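Local coordinates for glycosyl transferase family 9 (Veillonella parvula, PDB 3TOV), which probably transfers a sugar from a nucleotide-activated donor to an acceptor, as heptosyltransferases of the GT-B class do in building lipopolysaccharide, at residues K9-T14 with T90-N95; H38-Y43 with N58-I63. All coordinates share one frame; numbering follows the deposited sequence.

Contact 1 of 2, residues K9-T14 with T90-N95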
ATOM      1  N   LYS A   9     -16.789 -22.901   1.920  1.00 80.30           N
ATOM      2  CA  LYS A   9     -17.008 -22.437   3.288  1.00 75.70           C
ATOM      3  C   LYS A   9     -17.293 -20.927   3.355  1.00 66.46           C
ATOM      4  O   LYS A   9     -16.906 -20.172   2.465  1.00 56.17           O
ATOM      5  CB  LYS A   9     -15.790 -22.774   4.168  1.00 67.07           C
ATOM      6  CG  LYS A   9     -15.290 -24.207   4.087  1.00 57.58           C
ATOM      7  CD  LYS A   9     -16.386 -25.183   4.448  1.00 64.70           C
ATOM      8  CE  LYS A   9     -15.831 -26.388   5.182  1.00 68.54           C
ATOM      9  NZ  LYS A   9     -15.090 -25.949   6.402  1.00 68.71           N
ATOM     10  N   ARG A  10     -17.971 -20.496   4.414  1.00 64.48           N
ATOM     11  CA  ARG A  10     -18.119 -19.074   4.689  1.00 63.70           C
ATOM     12  C   ARG A  10     -16.969 -18.640   5.564  1.00 58.66           C
ATOM     13  O   ARG A  10     -16.771 -19.186   6.648  1.00 54.33           O
ATOM     14  CB  ARG A  10     -19.430 -18.775   5.408  1.00 73.36           C
ATOM     15  CG  ARG A  10     -20.657 -18.971   4.549  1.00 84.51           C
ATOM     16  CD  ARG A  10     -21.898 -18.379   5.197  1.00 89.09           C
ATOM     17  NE  ARG A  10     -22.477 -17.336   4.355  1.00 86.42           N
ATOM     18  CZ  ARG A  10     -22.405 -16.037   4.624  1.00 78.80           C
ATOM     19  NH1 ARG A  10     -21.788 -15.622   5.727  1.00 77.66           N
ATOM     20  NH2 ARG A  10     -22.955 -15.160   3.789  1.00 72.31           N
ATOM     21  N   ILE A  11     -16.225 -17.643   5.101  1.00 57.20           N
ATOM     22  CA  ILE A  11     -14.991 -17.256   5.763  1.00 57.08           C
ATOM     23  C   ILE A  11     -14.938 -15.763   6.056  1.00 54.59           C
ATOM     24  O   ILE A  11     -15.330 -14.943   5.228  1.00 60.61           O
ATOM     25  CB  ILE A  11     -13.788 -17.629   4.891  1.00 57.70           C
ATOM     26  CG1 ILE A  11     -13.894 -19.083   4.443  1.00 59.54           C
ATOM     27  CG2 ILE A  11     -12.501 -17.419   5.639  1.00 59.15           C
ATOM     28  CD1 ILE A  11     -12.993 -19.411   3.288  1.00 58.52           C
ATOM     29  N   VAL A  12     -14.456 -15.406   7.240  1.00 47.03           N
ATOM     30  CA  VAL A  12     -14.218 -14.003   7.542  1.00 50.17           C
ATOM     31  C   VAL A  12     -12.723 -13.682   7.717  1.00 55.38           C
ATOM     32  O   VAL A  12     -11.977 -14.423   8.359  1.00 56.09           O
ATOM     33  CB  VAL A  12     -15.012 -13.542   8.775  1.00 45.62           C
ATOM     34  CG1 VAL A  12     -14.549 -12.169   9.226  1.00 40.38           C
ATOM     35  CG2 VAL A  12     -16.471 -13.510   8.450  1.00 46.05           C
ATOM     36  N   VAL A  13     -12.292 -12.575   7.128  1.00 52.82           N
ATOM     37  CA  VAL A  13     -10.929 -12.112   7.307  1.00 50.51           C
ATOM     38  C   VAL A  13     -10.967 -10.799   8.073  1.00 53.06           C
ATOM     39  O   VAL A  13     -11.699  -9.883   7.720  1.00 57.78           O
ATOM     40  CB  VAL A  13     -10.213 -11.929   5.958  1.00 46.85           C
ATOM     41  CG1 VAL A  13      -8.727 -11.574   6.154  1.00 37.12           C
ATOM     42  CG2 VAL A  13     -10.357 -13.194   5.141  1.00 50.21           C
ATOM     43  N   THR A  14     -10.186 -10.723   9.136  1.00 47.91           N
ATOM     44  CA  THR A  14     -10.166  -9.545   9.964  1.00 48.13           C
ATOM     45  C   THR A  14      -8.803  -8.888   9.870  1.00 53.49           C
ATOM     46  O   THR A  14      -7.801  -9.461  10.299  1.00 54.76           O
ATOM     47  CB  THR A  14     -10.430  -9.916  11.406  1.00 48.69           C
ATOM     48  OG1 THR A  14      -9.356 -10.738  11.882  1.00 52.62           O
ATOM     49  CG2 THR A  14     -11.700 -10.695  11.486  1.00 50.34           C
ATOM     50  N   THR A  90     -20.724 -18.479   9.775  1.00 80.58           N
ATOM     51  CA  THR A  90     -19.304 -18.439   9.448  1.00 80.39           C
ATOM     52  C   THR A  90     -18.543 -19.702   9.870  1.00 72.03           C
ATOM     53  O   THR A  90     -18.542 -20.075  11.038  1.00 68.95           O
ATOM     54  CB  THR A  90     -18.657 -17.212  10.112  1.00 78.95           C
ATOM     55  OG1 THR A  90     -19.242 -16.012   9.579  1.00 73.61           O
ATOM     56  CG2 THR A  90     -17.162 -17.220   9.880  1.00 78.45           C
ATOM     57  N   ASP A  91     -17.884 -20.348   8.913  1.00 71.55           N
ATOM     58  CA  ASP A  91     -17.205 -21.626   9.156  1.00 71.97           C
ATOM     59  C   ASP A  91     -15.809 -21.430   9.744  1.00 63.87           C
ATOM     60  O   ASP A  91     -15.460 -22.023  10.772  1.00 61.23           O
ATOM     61  CB  ASP A  91     -17.101 -22.419   7.850  1.00 76.63           C
ATOM     62  CG  ASP A  91     -18.457 -22.704   7.230  1.00 83.31           C
ATOM     63  OD1 ASP A  91     -19.375 -23.094   7.986  1.00 86.49           O
ATOM     64  OD2 ASP A  91     -18.608 -22.530   5.996  1.00 81.54           O
ATOM     65  N   ILE A  92     -15.028 -20.590   9.068  1.00 55.29           N
ATOM     66  CA  ILE A  92     -13.659 -20.278   9.442  1.00 50.60           C
ATOM     67  C   ILE A  92     -13.449 -18.781   9.598  1.00 53.68           C
ATOM     68  O   ILE A  92     -13.817 -17.997   8.719  1.00 54.28           O
ATOM     69  CB  ILE A  92     -12.694 -20.707   8.330  1.00 52.40           C
ATOM     70  CG1 ILE A  92     -12.774 -22.211   8.088  1.00 47.36           C
ATOM     71  CG2 ILE A  92     -11.267 -20.274   8.652  1.00 51.39           C
ATOM     72  CD1 ILE A  92     -12.493 -22.585   6.657  1.00 47.89           C
ATOM     73  N   VAL A  93     -12.837 -18.383  10.708  1.00 56.71           N
ATOM     74  CA  VAL A  93     -12.324 -17.024  10.840  1.00 58.27           C
ATOM     75  C   VAL A  93     -10.786 -16.987  10.857  1.00 56.39           C
ATOM     76  O   VAL A  93     -10.139 -17.722  11.600  1.00 59.47           O
ATOM     77  CB  VAL A  93     -12.887 -16.317  12.081  1.00 59.23           C
ATOM     78  CG1 VAL A  93     -11.889 -15.284  12.607  1.00 58.80           C
ATOM     79  CG2 VAL A  93     -14.222 -15.672  11.749  1.00 55.91           C
ATOM     80  N   ILE A  94     -10.219 -16.123  10.022  1.00 49.75           N
ATOM     81  CA  ILE A  94      -8.779 -15.950   9.921  1.00 44.95           C
ATOM     82  C   ILE A  94      -8.392 -14.555  10.400  1.00 49.69           C
ATOM     83  O   ILE A  94      -8.791 -13.570   9.794  1.00 52.83           O
ATOM     84  CB  ILE A  94      -8.336 -16.084   8.458  1.00 39.66           C
ATOM     85  CG1 ILE A  94      -8.891 -17.373   7.862  1.00 40.34           C
ATOM     86  CG2 ILE A  94      -6.826 -16.015   8.343  1.00 40.19           C
ATOM     87  CD1 ILE A  94      -8.277 -17.764   6.551  1.00 36.81           C
ATOM     88  N   ASN A  95      -7.627 -14.456  11.483  1.00 54.63           N
ATOM     89  CA  ASN A  95      -7.197 -13.143  11.967  1.00 56.00           C
ATOM     90  C   ASN A  95      -5.769 -12.826  11.523  1.00 56.77           C
ATOM     91  O   ASN A  95      -4.845 -13.584  11.822  1.00 56.49           O
ATOM     92  CB  ASN A  95      -7.325 -13.034  13.493  1.00 54.27           C
ATOM     93  CG  ASN A  95      -6.902 -11.667  14.017  1.00 56.17           C
ATOM     94  OD1 ASN A  95      -6.907 -10.681  13.283  1.00 54.97           O
ATOM     95  ND2 ASN A  95      -6.535 -11.604  15.291  1.00 59.22           N
TER
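Val12 and Ile94 join strands 10-14 and 92-95 at the middle of their backbone ladder: Ile94 N donates to Val12 O over 3.0 Å, its N-H pointing almost straight at the oxygen. Val12 N in turn donates to Ile92 O at 3.1 Å, and Thr14 N to Ile94 O at 3.2 Å. The N-to-C directions of the two strand segments differ by only 16°, so the pairing is parallel. Where the ladder begins, Arg10 O accepts two amides, Asp91 N at 2.8 Å and Ile92 N at 3.3 Å.

The Asp91 side chain adds a bond of its own. With CG anti to its carbonyl carbon (chi1 -59°), the carboxylate swings back to Arg10, and OD2 takes the Arg10 N-H at 2.7 Å on its anti side, 34° out of the carboxylate plane. Asp91 thus grips both the N-H and the C=O of Arg10. The Lys9 side chain crosses that of Asp91 at about a right angle, but its NZ stays 4.9 Å from Asp91 OD2, so the opposite charges can at most attract at a distance.

Apolar branches pack on both faces of the sheet. Ile11 CG2 leans on Ile94 CG1 on one; on the other, Val12 CB meets Val93 CG2 at 3.7 Å, while Val12 CG2 touches the methyl and hydroxyl of Thr90. Helix 70-87 covers Val12 and Thr90 through Ile84, and helix 100-109 covers Val93 through Ala106. A first strand paired with the fourth, inside a parallel sheet of order 3-2-1-4-5-6, is the centre of a Rossmann-like domain, here the N-terminal one of a GT-B fold.

Contact 2 of 2, residues H38-Y43 with N58-I63; sequences HSHITY and NIDELI
Asp60 reaches across to Ile41 with its side chain and its backbone. Its OD2 accepts Ile41 N through the anti lone pair, the N-H...O angle being 170°, while Asp60 N donates to Ile41 O at 3.0 Å; Glu61 N adds a weak bond to the same oxygen. Arg33 of helix 26-35 forms a salt bridge to the same OD2 of Asp60. Farther along, Tyr43 N donates to Glu61 O at 2.8 Å and Ile63 N to Tyr43 O at 2.9 Å. This is the parallel pairing of the second and third strands of a Rossmann-like sheet, with strand 61-65 at its margin.

The His40 ring offers one face to Asp60. CG stands anti to the backbone N (chi1 175°), which brings that face against the aspartate: Asp60 CB makes a CH-pi contact 3.9 Å from the centroid of the His40 ring, OD2 lies over the same face toward the rim, and the carboxylate plane is turned 25° from the ring. Glu61 OE2 sits at the ring edge, in plane, 3.6 Å from His40 NE2. Replacing His40 by an alanine is likely to uncover Asp60 CB and leave the Glu61 carboxylate without its imidazole neighbour.

Apolar contacts gather around Tyr43, whose CB meets Ile59 CD1 at 3.3 Å and, at 4.0 Å, Leu62 CD1, the Leu62 side chain lying alongside and pointing the same way. Tyr43 OH is hydrogen-bonded to Thr25 OG1.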
ATOM      1  N   HIS A  38     -15.199 -21.507  -4.391  1.00 66.19           N
ATOM      2  CA  HIS A  38     -16.629 -21.520  -4.139  1.00 75.90           C
ATOM      3  C   HIS A  38     -16.965 -20.908  -2.796  1.00 82.66           C
ATOM      4  O   HIS A  38     -18.087 -20.456  -2.574  1.00 90.67           O
ATOM      5  CB  HIS A  38     -17.158 -22.947  -4.204  1.00 78.67           C
ATOM      6  CG  HIS A  38     -16.753 -23.680  -5.442  1.00 79.88           C
ATOM      7  ND1 HIS A  38     -15.962 -24.807  -5.414  1.00 81.93           N
ATOM      8  CD2 HIS A  38     -17.021 -23.441  -6.748  1.00 82.84           C
ATOM      9  CE1 HIS A  38     -15.770 -25.241  -6.647  1.00 85.42           C
ATOM     10  NE2 HIS A  38     -16.399 -24.427  -7.476  1.00 86.21           N
ATOM     11  N   SER A  39     -15.988 -20.895  -1.900  1.00 81.68           N
ATOM     12  CA  SER A  39     -16.183 -20.348  -0.568  1.00 79.94           C
ATOM     13  C   SER A  39     -16.802 -18.958  -0.627  1.00 73.95           C
ATOM     14  O   SER A  39     -16.561 -18.198  -1.559  1.00 71.60           O
ATOM     15  CB  SER A  39     -14.850 -20.281   0.170  1.00 80.69           C
ATOM     16  OG  SER A  39     -14.146 -21.502   0.037  1.00 83.71           O
ATOM     17  N   HIS A  40     -17.616 -18.639   0.367  1.00 72.62           N
ATOM     18  CA  HIS A  40     -18.077 -17.275   0.533  1.00 69.88           C
ATOM     19  C   HIS A  40     -17.124 -16.526   1.459  1.00 59.62           C
ATOM     20  O   HIS A  40     -16.904 -16.916   2.612  1.00 53.20           O
ATOM     21  CB  HIS A  40     -19.495 -17.221   1.095  1.00 77.43           C
ATOM     22  CG  HIS A  40     -19.961 -15.829   1.386  1.00 75.35           C
ATOM     23  ND1 HIS A  40     -19.565 -15.135   2.511  1.00 72.28           N
ATOM     24  CD2 HIS A  40     -20.757 -14.990   0.683  1.00 70.30           C
ATOM     25  CE1 HIS A  40     -20.109 -13.933   2.491  1.00 73.31           C
ATOM     26  NE2 HIS A  40     -20.839 -13.822   1.395  1.00 72.69           N
ATOM     27  N   ILE A  41     -16.564 -15.439   0.953  1.00 56.29           N
ATOM     28  CA  ILE A  41     -15.512 -14.753   1.678  1.00 55.44           C
ATOM     29  C   ILE A  41     -15.940 -13.351   2.024  1.00 58.38           C
ATOM     30  O   ILE A  41     -16.489 -12.647   1.181  1.00 64.06           O
ATOM     31  CB  ILE A  41     -14.222 -14.686   0.852  1.00 51.25           C
ATOM     32  CG1 ILE A  41     -13.677 -16.099   0.611  1.00 57.93           C
ATOM     33  CG2 ILE A  41     -13.210 -13.830   1.567  1.00 43.49           C
ATOM     34  CD1 ILE A  41     -12.579 -16.199  -0.440  1.00 59.68           C
ATOM     35  N   THR A  42     -15.689 -12.941   3.262  1.00 55.67           N
ATOM     36  CA  THR A  42     -16.002 -11.580   3.668  1.00 59.29           C
ATOM     37  C   THR A  42     -14.831 -10.916   4.404  1.00 60.71           C
ATOM     38  O   THR A  42     -14.191 -11.537   5.258  1.00 55.82           O
ATOM     39  CB  THR A  42     -17.336 -11.502   4.465  1.00 63.14           C
ATOM     40  OG1 THR A  42     -17.130 -10.791   5.687  1.00 63.74           O
ATOM     41  CG2 THR A  42     -17.878 -12.900   4.769  1.00 64.98           C
ATOM     42  N   TYR A  43     -14.557  -9.659   4.036  1.00 61.13           N
ATOM     43  CA  TYR A  43     -13.440  -8.866   4.562  1.00 48.75           C
ATOM     44  C   TYR A  43     -13.904  -7.791   5.531  1.00 44.10           C
ATOM     45  O   TYR A  43     -14.978  -7.228   5.375  1.00 49.69           O
ATOM     46  CB  TYR A  43     -12.742  -8.157   3.416  1.00 50.62           C
ATOM     47  CG  TYR A  43     -11.308  -7.722   3.689  1.00 55.72           C
ATOM     48  CD1 TYR A  43     -10.248  -8.436   3.157  1.00 57.03           C
ATOM     49  CD2 TYR A  43     -11.018  -6.584   4.442  1.00 55.77           C
ATOM     50  CE1 TYR A  43      -8.947  -8.057   3.369  1.00 57.87           C
ATOM     51  CE2 TYR A  43      -9.710  -6.195   4.666  1.00 55.50           C
ATOM     52  CZ  TYR A  43      -8.674  -6.944   4.119  1.00 59.43           C
ATOM     53  OH  TYR A  43      -7.349  -6.608   4.303  1.00 58.45           O
ATOM     54  N   ASN A  58     -11.954 -10.774  -5.577  1.00 64.03           N
ATOM     55  CA  ASN A  58     -11.796 -11.915  -4.693  1.00 68.68           C
ATOM     56  C   ASN A  58     -12.786 -11.973  -3.519  1.00 77.56           C
ATOM     57  O   ASN A  58     -12.992 -13.034  -2.913  1.00 83.45           O
ATOM     58  CB  ASN A  58     -10.349 -11.989  -4.206  1.00 62.45           C
ATOM     59  CG  ASN A  58      -9.368 -12.163  -5.350  1.00 71.20           C
ATOM     60  OD1 ASN A  58      -9.172 -13.271  -5.848  1.00 80.79           O
ATOM     61  ND2 ASN A  58      -8.750 -11.066  -5.777  1.00 70.41           N
ATOM     62  N   ILE A  59     -13.418 -10.844  -3.214  1.00 73.49           N
ATOM     63  CA  ILE A  59     -14.325 -10.777  -2.070  1.00 68.08           C
ATOM     64  C   ILE A  59     -15.816 -10.778  -2.440  1.00 67.57           C
ATOM     65  O   ILE A  59     -16.200 -10.383  -3.545  1.00 73.66           O
ATOM     66  CB  ILE A  59     -13.981  -9.582  -1.193  1.00 64.30           C
ATOM     67  CG1 ILE A  59     -12.569  -9.760  -0.666  1.00 56.93           C
ATOM     68  CG2 ILE A  59     -14.941  -9.476  -0.028  1.00 74.06           C
ATOM     69  CD1 ILE A  59     -12.137  -8.651   0.224  1.00 58.61           C
ATOM     70  N   ASP A  60     -16.643 -11.251  -1.512  1.00 61.79           N
ATOM     71  CA  ASP A  60     -18.085 -11.327  -1.718  1.00 72.15           C
ATOM     72  C   ASP A  60     -18.754 -10.238  -0.915  1.00 74.08           C
ATOM     73  O   ASP A  60     -19.833  -9.764  -1.270  1.00 78.77           O
ATOM     74  CB  ASP A  60     -18.641 -12.664  -1.215  1.00 73.81           C
ATOM     75  CG  ASP A  60     -18.066 -13.849  -1.940  1.00 78.04           C
ATOM     76  OD1 ASP A  60     -18.166 -13.894  -3.183  1.00 78.86           O
ATOM     77  OD2 ASP A  60     -17.512 -14.734  -1.254  1.00 80.60           O
ATOM     78  N   GLU A  61     -18.116  -9.864   0.186  1.00 68.46           N
ATOM     79  CA  GLU A  61     -18.753  -9.026   1.180  1.00 68.32           C
ATOM     80  C   GLU A  61     -17.688  -8.321   1.993  1.00 63.44           C
ATOM     81  O   GLU A  61     -16.806  -8.959   2.564  1.00 58.14           O
ATOM     82  CB  GLU A  61     -19.635  -9.874   2.098  1.00 75.92           C
ATOM     83  CG  GLU A  61     -20.887  -9.167   2.596  1.00 87.77           C
ATOM     84  CD  GLU A  61     -22.149  -9.602   1.852  1.00104.60           C
ATOM     85  OE1 GLU A  61     -22.714  -8.781   1.096  1.00113.14           O
ATOM     86  OE2 GLU A  61     -22.584 -10.763   2.027  1.00107.10           O
ATOM     87  N   LEU A  62     -17.797  -6.997   2.040  1.00 65.09           N
ATOM     88  CA  LEU A  62     -16.870  -6.128   2.752  1.00 58.35           C
ATOM     89  C   LEU A  62     -17.625  -5.324   3.810  1.00 63.67           C
ATOM     90  O   LEU A  62     -18.607  -4.638   3.501  1.00 69.56           O
ATOM     91  CB  LEU A  62     -16.205  -5.181   1.752  1.00 54.63           C
ATOM     92  CG  LEU A  62     -15.400  -3.985   2.249  1.00 45.31           C
ATOM     93  CD1 LEU A  62     -14.305  -4.479   3.124  1.00 39.64           C
ATOM     94  CD2 LEU A  62     -14.837  -3.232   1.078  1.00 40.19           C
ATOM     95  N   ILE A  63     -17.177  -5.418   5.057  1.00 62.22           N
ATOM     96  CA  ILE A  63     -17.841  -4.731   6.165  1.00 62.14           C
ATOM     97  C   ILE A  63     -16.830  -3.894   6.946  1.00 59.77           C
ATOM     98  O   ILE A  63     -15.776  -4.405   7.344  1.00 68.01           O
ATOM     99  CB  ILE A  63     -18.591  -5.726   7.110  1.00 65.29           C
ATOM    100  CG1 ILE A  63     -17.913  -5.822   8.468  1.00 66.92           C
ATOM    101  CG2 ILE A  63     -18.736  -7.127   6.486  1.00 58.75           C
ATOM    102  CD1 ILE A  63     -18.631  -6.772   9.389  1.00 76.66           C
TER
HETATM  103  O   HOH W   1     -18.916 -17.166  -3.349  1.00 45.86           O

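Overall arrangement
Contacts 1 and 2 belong to one parallel sheet and lie with centres about 9 Å apart, contact 2 nested within the chain loop that contact 1 closes. Strands 10-14 and 40-46 are neighbours, and Ile11 joins them: its N lies 2.7 Å from His40 O and its O 2.8 Å from Thr42 N, probable hydrogen bonds. Contact 1, in the sheet interior, is mostly buried and lined by aliphatic branches; contact 2 includes the marginal strand 61-65, is partly buried, and adds an imidazole, and a second carboxylate at its edge. In both, an aspartate carboxylate takes a backbone N-H near the start of the pairing. Helix 70-87 touches side chains of both contacts.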